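Local coordinates for coiled-coil quantitatively-enriched protein 1 (Schizosaccharomyces pombe, PDB 7CUJ) that links telomeres to the centrosome during meiosis as a molecular adaptor, and is required for telomere length regulation and chromosome segregation, at residues S179-D182 with L183-T186; Q225-N229 with A230-V234; T291-K294 with N295-F299. All coordinates share one frame; numbering follows the deposited sequence.

Contact 1: S179-D182 with L183-T186; sequences SCPD and LSAT
S184 holds OG between its backbone N and carbonyl carbon (chi1 63°), which turns the hydroxyl back to the carbonyl oxygen of C180, four residues earlier. C180 opens a type I beta turn that closes at L183, with P181 and D182 at its corners; S184 follows directly, as the chain passes into strand 184-188 of the parallel sheet. The closing bond is short: L183 N meets C180 O at 2.6 Å, and the bond is bent, 141° at the hydrogen. The donor stands above the carbonyl plane, 45° out of it. S184 OG adds a second, weak bond to the same C180 O at 2.9 Å, so one acceptor is shared by the backbone at the end of the turn and the hydroxyl just beyond it. Carbon packing backs this up, since C180 CB lies 3.8 Å from S184 CB. L183 CD2 lies 3.7 Å from CB of its neighbour D182. Beyond the turn, A185 pairs through its backbone with T121 and F123, and T186 with L207 and L209, so the strand runs between its two sheet neighbours. S184 itself rests on T121. The rigid ring of P181 borders the hydroxyl: its backbone N is 3.6 Å from S184 OG.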
loop_
_atom_site.group_PDB
_atom_site.type_symbol
_atom_site.label_atom_id
_atom_site.label_comp_id
_atom_site.label_asym_id
_atom_site.label_seq_id
_atom_site.Cartn_x
_atom_site.Cartn_y
_atom_site.Cartn_z
ATOM N N SER A 179 28.817 30.396 -27.741
ATOM C CA SER A 179 29.352 30.874 -29.011
ATOM C C SER A 179 28.246 31.128 -30.036
ATOM O O SER A 179 28.319 32.096 -30.795
ATOM C CB SER A 179 30.389 29.923 -29.553
ATOM O OG SER A 179 29.831 28.632 -29.756
ATOM N N CYS A 180 27.228 30.254 -30.044
ATOM C CA CYS A 180 26.153 30.289 -31.026
ATOM C C CYS A 180 24.883 30.962 -30.494
ATOM O O CYS A 180 23.858 30.905 -31.168
ATOM C CB CYS A 180 25.813 28.886 -31.522
ATOM S SG CYS A 180 26.408 28.532 -33.198
ATOM N N PRO A 181 24.855 31.578 -29.281
ATOM C CA PRO A 181 23.775 32.497 -28.897
ATOM C C PRO A 181 23.306 33.504 -29.948
ATOM O O PRO A 181 22.205 34.042 -29.833
ATOM C CB PRO A 181 24.388 33.230 -27.696
ATOM C CG PRO A 181 25.200 32.158 -27.013
ATOM C CD PRO A 181 25.757 31.320 -28.147
ATOM N N ASP A 182 24.148 33.755 -30.958
ATOM C CA ASP A 182 23.750 34.521 -32.129
ATOM C C ASP A 182 22.656 33.768 -32.891
ATOM O O ASP A 182 21.763 34.397 -33.457
ATOM C CB ASP A 182 24.950 34.895 -33.007
ATOM C CG ASP A 182 25.692 36.145 -32.553
ATOM O OD1 ASP A 182 25.366 36.667 -31.465
ATOM O OD2 ASP A 182 26.590 36.592 -33.295
ATOM N N LEU A 183 22.733 32.425 -32.896
ATOM C CA LEU A 183 21.732 31.586 -33.547
ATOM C C LEU A 183 21.765 30.140 -33.035
ATOM O O LEU A 183 22.286 29.255 -33.712
ATOM C CB LEU A 183 21.879 31.671 -35.076
ATOM C CG LEU A 183 23.271 31.417 -35.666
ATOM C CD1 LEU A 183 23.172 30.632 -36.967
ATOM C CD2 LEU A 183 24.028 32.719 -35.890
ATOM N N SER A 184 21.180 29.904 -31.847
ATOM C CA SER A 184 20.967 28.562 -31.316
ATOM C C SER A 184 19.795 28.535 -30.332
ATOM O O SER A 184 19.887 29.098 -29.242
ATOM C CB SER A 184 22.227 27.998 -30.691
ATOM O OG SER A 184 22.635 28.768 -29.568
ATOM N N ALA A 185 18.701 27.865 -30.725
ATOM C CA ALA A 185 17.514 27.726 -29.889
ATOM C C ALA A 185 17.572 26.413 -29.105
ATOM O O ALA A 185 18.184 25.450 -29.562
ATOM C CB ALA A 185 16.272 27.824 -30.743
ATOM N N THR A 186 16.927 26.384 -27.927
ATOM C CA THR A 186 17.035 25.265 -26.999
ATOM C C THR A 186 15.653 24.720 -26.637
ATOM O O THR A 186 14.774 25.468 -26.214
ATOM C CB THR A 186 17.813 25.649 -25.732
ATOM O OG1 THR A 186 19.038 26.266 -26.125
ATOM C CG2 THR A 186 18.118 24.467 -24.838
#

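Contact 2: Q225-N229 with A230-V234; sequences QSSYN and ASFLV
An Asx turn and a type I beta turn start together at N229 and bring the chain into helix 232-243. The side-chain oxygen N229 OD1 is gripped twice by S231, the residue just before the helix: S231 N donates to it at 2.9 Å and S231 OG at 2.8 Å. Both donors come from the same face of the amide plane, tilted away from it, and together they should limit the rotation of the amide, whose ND2 has a weak bond to E317. The beta turn itself is closed loosely by a weak bond from F232 N to N229 O at 3.4 Å. A water extends the polar network, donating to S227 OG and to S231 OG, while S227 OG also bonds F224 O. The apolar half is a tilted edge-to-face aromatic pair in which the edge of Y228 is turned to the face of F232. The ring centres are 4.6 Å apart with planes at 51°. Y228 CD1 sits over the centre of the F232 ring, and Y228 CE1 comes within 3.4 Å of F232 CZ. With CG anti to the backbone N (chi1 174°), F232 swings back alongside Y228, its partner four residues earlier. Around this helix start, Y228 and Q225 rest against M195 of helix 191-200, L233 and V234 meet F40 of helix 34-41, and apolar side chains of another protein chain pack on A230 and S231.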
loop_
_atom_site.group_PDB
_atom_site.type_symbol
_atom_site.label_atom_id
_atom_site.label_comp_id
_atom_site.label_asym_id
_atom_site.label_seq_id
_atom_site.Cartn_x
_atom_site.Cartn_y
_atom_site.Cartn_z
ATOM N N GLN A 225 8.014 25.321 -8.849
ATOM C CA GLN A 225 9.394 25.707 -9.103
ATOM C C GLN A 225 9.790 26.848 -8.170
ATOM O O GLN A 225 10.888 26.852 -7.620
ATOM C CB GLN A 225 9.552 26.195 -10.543
ATOM C CG GLN A 225 9.973 25.115 -11.530
ATOM C CD GLN A 225 10.260 25.697 -12.892
ATOM O OE1 GLN A 225 9.513 26.529 -13.405
ATOM N NE2 GLN A 225 11.354 25.256 -13.490
ATOM N N SER A 226 8.865 27.802 -8.003
ATOM C CA SER A 226 9.079 29.051 -7.289
ATOM C C SER A 226 9.557 28.819 -5.855
ATOM O O SER A 226 10.186 29.699 -5.268
ATOM C CB SER A 226 7.828 29.893 -7.318
ATOM O OG SER A 226 6.684 29.102 -7.024
ATOM N N SER A 227 9.262 27.635 -5.301
ATOM C CA SER A 227 9.547 27.339 -3.905
ATOM C C SER A 227 10.886 26.616 -3.741
ATOM O O SER A 227 11.872 27.234 -3.338
ATOM C CB SER A 227 8.406 26.590 -3.254
ATOM O OG SER A 227 8.089 25.410 -3.977
ATOM N N TYR A 228 10.904 25.310 -4.057
ATOM C CA TYR A 228 11.991 24.389 -3.741
ATOM C C TYR A 228 12.282 24.384 -2.240
ATOM O O TYR A 228 13.417 24.157 -1.823
ATOM C CB TYR A 228 13.257 24.675 -4.558
ATOM C CG TYR A 228 13.195 24.292 -6.015
ATOM C CD1 TYR A 228 12.959 22.982 -6.410
ATOM C CD2 TYR A 228 13.401 25.242 -7.004
ATOM C CE1 TYR A 228 12.907 22.633 -7.751
ATOM C CE2 TYR A 228 13.353 24.910 -8.348
ATOM C CZ TYR A 228 13.103 23.600 -8.722
ATOM O OH TYR A 228 13.057 23.268 -10.044
ATOM N N ASN A 229 11.238 24.624 -1.438
ATOM C CA ASN A 229 11.353 24.645 0.012
ATOM C C ASN A 229 11.068 23.245 0.555
ATOM O O ASN A 229 11.160 22.263 -0.180
ATOM C CB ASN A 229 10.476 25.740 0.630
ATOM C CG ASN A 229 9.011 25.630 0.259
ATOM O OD1 ASN A 229 8.495 24.538 0.028
ATOM N ND2 ASN A 229 8.327 26.761 0.203
ATOM N N ALA A 230 10.709 23.172 1.844
ATOM C CA ALA A 230 10.482 21.910 2.530
ATOM C C ALA A 230 9.244 21.195 1.985
ATOM O O ALA A 230 9.146 19.974 2.090
ATOM C CB ALA A 230 10.390 22.147 4.018
ATOM N N SER A 231 8.314 21.953 1.387
ATOM C CA SER A 231 7.025 21.413 0.978
ATOM C C SER A 231 6.987 21.121 -0.523
ATOM O O SER A 231 5.917 20.865 -1.074
ATOM C CB SER A 231 5.901 22.334 1.386
ATOM O OG SER A 231 5.906 23.518 0.600
ATOM N N PHE A 232 8.159 21.134 -1.174
ATOM C CA PHE A 232 8.232 21.012 -2.623
ATOM C C PHE A 232 7.815 19.614 -3.083
ATOM O O PHE A 232 6.945 19.479 -3.942
ATOM C CB PHE A 232 9.615 21.405 -3.153
ATOM C CG PHE A 232 9.787 21.170 -4.633
ATOM C CD1 PHE A 232 9.101 21.943 -5.559
ATOM C CD2 PHE A 232 10.616 20.160 -5.102
ATOM C CE1 PHE A 232 9.249 21.720 -6.920
ATOM C CE2 PHE A 232 10.763 19.938 -6.464
ATOM C CZ PHE A 232 10.077 20.716 -7.370
ATOM N N LEU A 233 8.454 18.581 -2.520
ATOM C CA LEU A 233 8.177 17.205 -2.903
ATOM C C LEU A 233 6.725 16.862 -2.583
ATOM O O LEU A 233 6.032 16.265 -3.403
ATOM C CB LEU A 233 9.145 16.257 -2.185
ATOM C CG LEU A 233 10.607 16.332 -2.632
ATOM C CD1 LEU A 233 11.455 15.331 -1.864
ATOM C CD2 LEU A 233 10.740 16.095 -4.130
ATOM N N VAL A 234 6.271 17.277 -1.396
ATOM C CA VAL A 234 4.939 16.956 -0.906
ATOM C C VAL A 234 3.882 17.490 -1.875
ATOM O O VAL A 234 2.930 16.782 -2.201
ATOM C CB VAL A 234 4.744 17.441 0.547
ATOM C CG1 VAL A 234 3.281 17.556 0.945
ATOM C CG2 VAL A 234 5.488 16.554 1.537
HETATM O O HOH W 1 5.860 24.119 -2.108
#

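Contact 3: T291-K294 with N295-F299; sequences TWLK and NGENF
W292 O takes two backbone N-H groups at the end of helix 275-294: N295 N at 3.3 Å, and E297 N, more weakly, at 3.4 Å. The bond from E297, five residues on, joins a weak one from G296 N to L293 O to form a Schellman motif, with G296 at the positive-phi position (75°) that suits glycine. The chain then doubles back over W292, whose indole is laid along the returning loop by a first torsion that sets CG anti to the backbone N (chi1 179°). Its N-H makes the shortest sound polar bond here, W292 NE1 to N298 O at 2.6 Å, with the oxygen at the ring edge, nearly in plane. One indole face is lidded by E297: its CA stands 3.7 Å from the centre of the six-membered ring in a CH-pi contact, and E297 CB touches W292 CH2 at 3.4 Å. The edge bond and the face contact thus hold the indole from two directions. With a leucine here, N298 O would probably lose its N-H partner and E297 its aromatic floor, leaving the segment around N298 less firmly held against the helix end. Elsewhere the indole meets W302 edge-to-face and packs on L207 and P303. The E297 carboxylate makes a salt bridge through OE2 with K120, which probably offsets the charge of this partly exposed residue. Its other oxygen, OE1, lies 3.9 Å from L293 CD2.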
loop_
_atom_site.group_PDB
_atom_site.type_symbol
_atom_site.label_atom_id
_atom_site.label_comp_id
_atom_site.label_asym_id
_atom_site.label_seq_id
_atom_site.Cartn_x
_atom_site.Cartn_y
_atom_site.Cartn_z
ATOM N N THR A 291 5.491 29.393 -36.904
ATOM C CA THR A 291 5.161 30.727 -37.376
ATOM C C THR A 291 5.868 31.763 -36.508
ATOM O O THR A 291 6.439 32.720 -37.023
ATOM C CB THR A 291 3.642 30.943 -37.385
ATOM O OG1 THR A 291 3.058 29.897 -38.161
ATOM C CG2 THR A 291 3.228 32.287 -37.944
ATOM N N TRP A 292 5.838 31.540 -35.190
ATOM C CA TRP A 292 6.414 32.459 -34.224
ATOM C C TRP A 292 7.930 32.558 -34.393
ATOM O O TRP A 292 8.486 33.653 -34.315
ATOM C CB TRP A 292 6.028 32.052 -32.799
ATOM C CG TRP A 292 6.609 32.958 -31.763
ATOM C CD1 TRP A 292 6.181 34.212 -31.441
ATOM C CD2 TRP A 292 7.746 32.689 -30.923
ATOM N NE1 TRP A 292 6.967 34.740 -30.453
ATOM C CE2 TRP A 292 7.934 33.830 -30.111
ATOM C CE3 TRP A 292 8.615 31.601 -30.770
ATOM C CZ2 TRP A 292 8.953 33.908 -29.163
ATOM C CZ3 TRP A 292 9.625 31.681 -29.835
ATOM C CH2 TRP A 292 9.790 32.821 -29.045
ATOM N N LEU A 293 8.586 31.411 -34.617
ATOM C CA LEU A 293 10.036 31.346 -34.749
ATOM C C LEU A 293 10.488 32.019 -36.045
ATOM O O LEU A 293 11.564 32.615 -36.091
ATOM C CB LEU A 293 10.486 29.882 -34.709
ATOM C CG LEU A 293 10.521 29.226 -33.329
ATOM C CD1 LEU A 293 10.600 27.714 -33.461
ATOM C CD2 LEU A 293 11.690 29.745 -32.505
ATOM N N LYS A 294 9.658 31.907 -37.092
ATOM C CA LYS A 294 9.935 32.483 -38.398
ATOM C C LYS A 294 9.978 34.007 -38.301
ATOM O O LYS A 294 10.707 34.649 -39.052
ATOM C CB LYS A 294 8.853 32.078 -39.405
ATOM C CG LYS A 294 8.868 30.624 -39.855
ATOM C CD LYS A 294 7.662 30.289 -40.702
ATOM C CE LYS A 294 7.590 28.830 -41.092
ATOM N NZ LYS A 294 6.315 28.514 -41.775
ATOM N N ASN A 295 9.192 34.564 -37.370
ATOM C CA ASN A 295 9.000 36.001 -37.247
ATOM C C ASN A 295 9.836 36.557 -36.092
ATOM O O ASN A 295 9.364 37.399 -35.332
ATOM C CB ASN A 295 7.516 36.366 -37.104
ATOM C CG ASN A 295 6.616 35.749 -38.157
ATOM O OD1 ASN A 295 7.087 35.126 -39.107
ATOM N ND2 ASN A 295 5.313 35.913 -37.991
ATOM N N GLY A 296 11.076 36.070 -35.958
ATOM C CA GLY A 296 12.095 36.712 -35.139
ATOM C C GLY A 296 11.909 36.522 -33.634
ATOM O O GLY A 296 12.470 37.281 -32.847
ATOM N N GLU A 297 11.135 35.497 -33.252
ATOM C CA GLU A 297 10.911 35.083 -31.869
ATOM C C GLU A 297 10.646 36.279 -30.947
ATOM O O GLU A 297 11.403 36.537 -30.012
ATOM C CB GLU A 297 11.970 34.082 -31.384
ATOM C CG GLU A 297 13.414 34.562 -31.451
ATOM C CD GLU A 297 14.456 33.451 -31.479
ATOM O OE1 GLU A 297 14.398 32.606 -32.396
ATOM O OE2 GLU A 297 15.324 33.431 -30.583
ATOM N N ASN A 298 9.531 36.975 -31.209
ATOM C CA ASN A 298 9.069 38.098 -30.405
ATOM C C ASN A 298 8.527 37.608 -29.064
ATOM O O ASN A 298 7.614 36.787 -29.026
ATOM C CB ASN A 298 7.940 38.858 -31.107
ATOM C CG ASN A 298 8.403 39.675 -32.293
ATOM O OD1 ASN A 298 8.859 40.804 -32.132
ATOM N ND2 ASN A 298 8.274 39.121 -33.487
ATOM N N PHE A 299 9.066 38.152 -27.967
ATOM C CA PHE A 299 8.570 37.862 -26.632
ATOM C C PHE A 299 7.110 38.300 -26.517
ATOM O O PHE A 299 6.312 37.636 -25.860
ATOM C CB PHE A 299 9.456 38.523 -25.569
ATOM C CG PHE A 299 9.040 38.272 -24.139
ATOM C CD1 PHE A 299 9.056 36.990 -23.605
ATOM C CD2 PHE A 299 8.642 39.320 -23.319
ATOM C CE1 PHE A 299 8.673 36.759 -22.290
ATOM C CE2 PHE A 299 8.264 39.088 -22.003
ATOM C CZ PHE A 299 8.276 37.810 -21.490
#

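Overall arrangement
The contacts follow in series along the chain, contact 1 entering strand 184-188 of the parallel sheet, contact 2 opening helix 232-243, and contact 3 closing helix 275-294, the next helix modelled. Contacts 1 and 3 are neighbours in space, centres about 15 Å apart and nearest atoms about 5 Å. K120 and L207 bridge them: K120 touches L183 and pairs with E297, while L207 meets A185 and W292. Contact 2 lies apart, with centres about 32 and 33 Å from the other two. In this piece of the longer adaptor, a strand entry and a helix end therefore meet around the residues just before strands 121-126 and 208-213, while contact 2 borders a chain of another protein in the assembly.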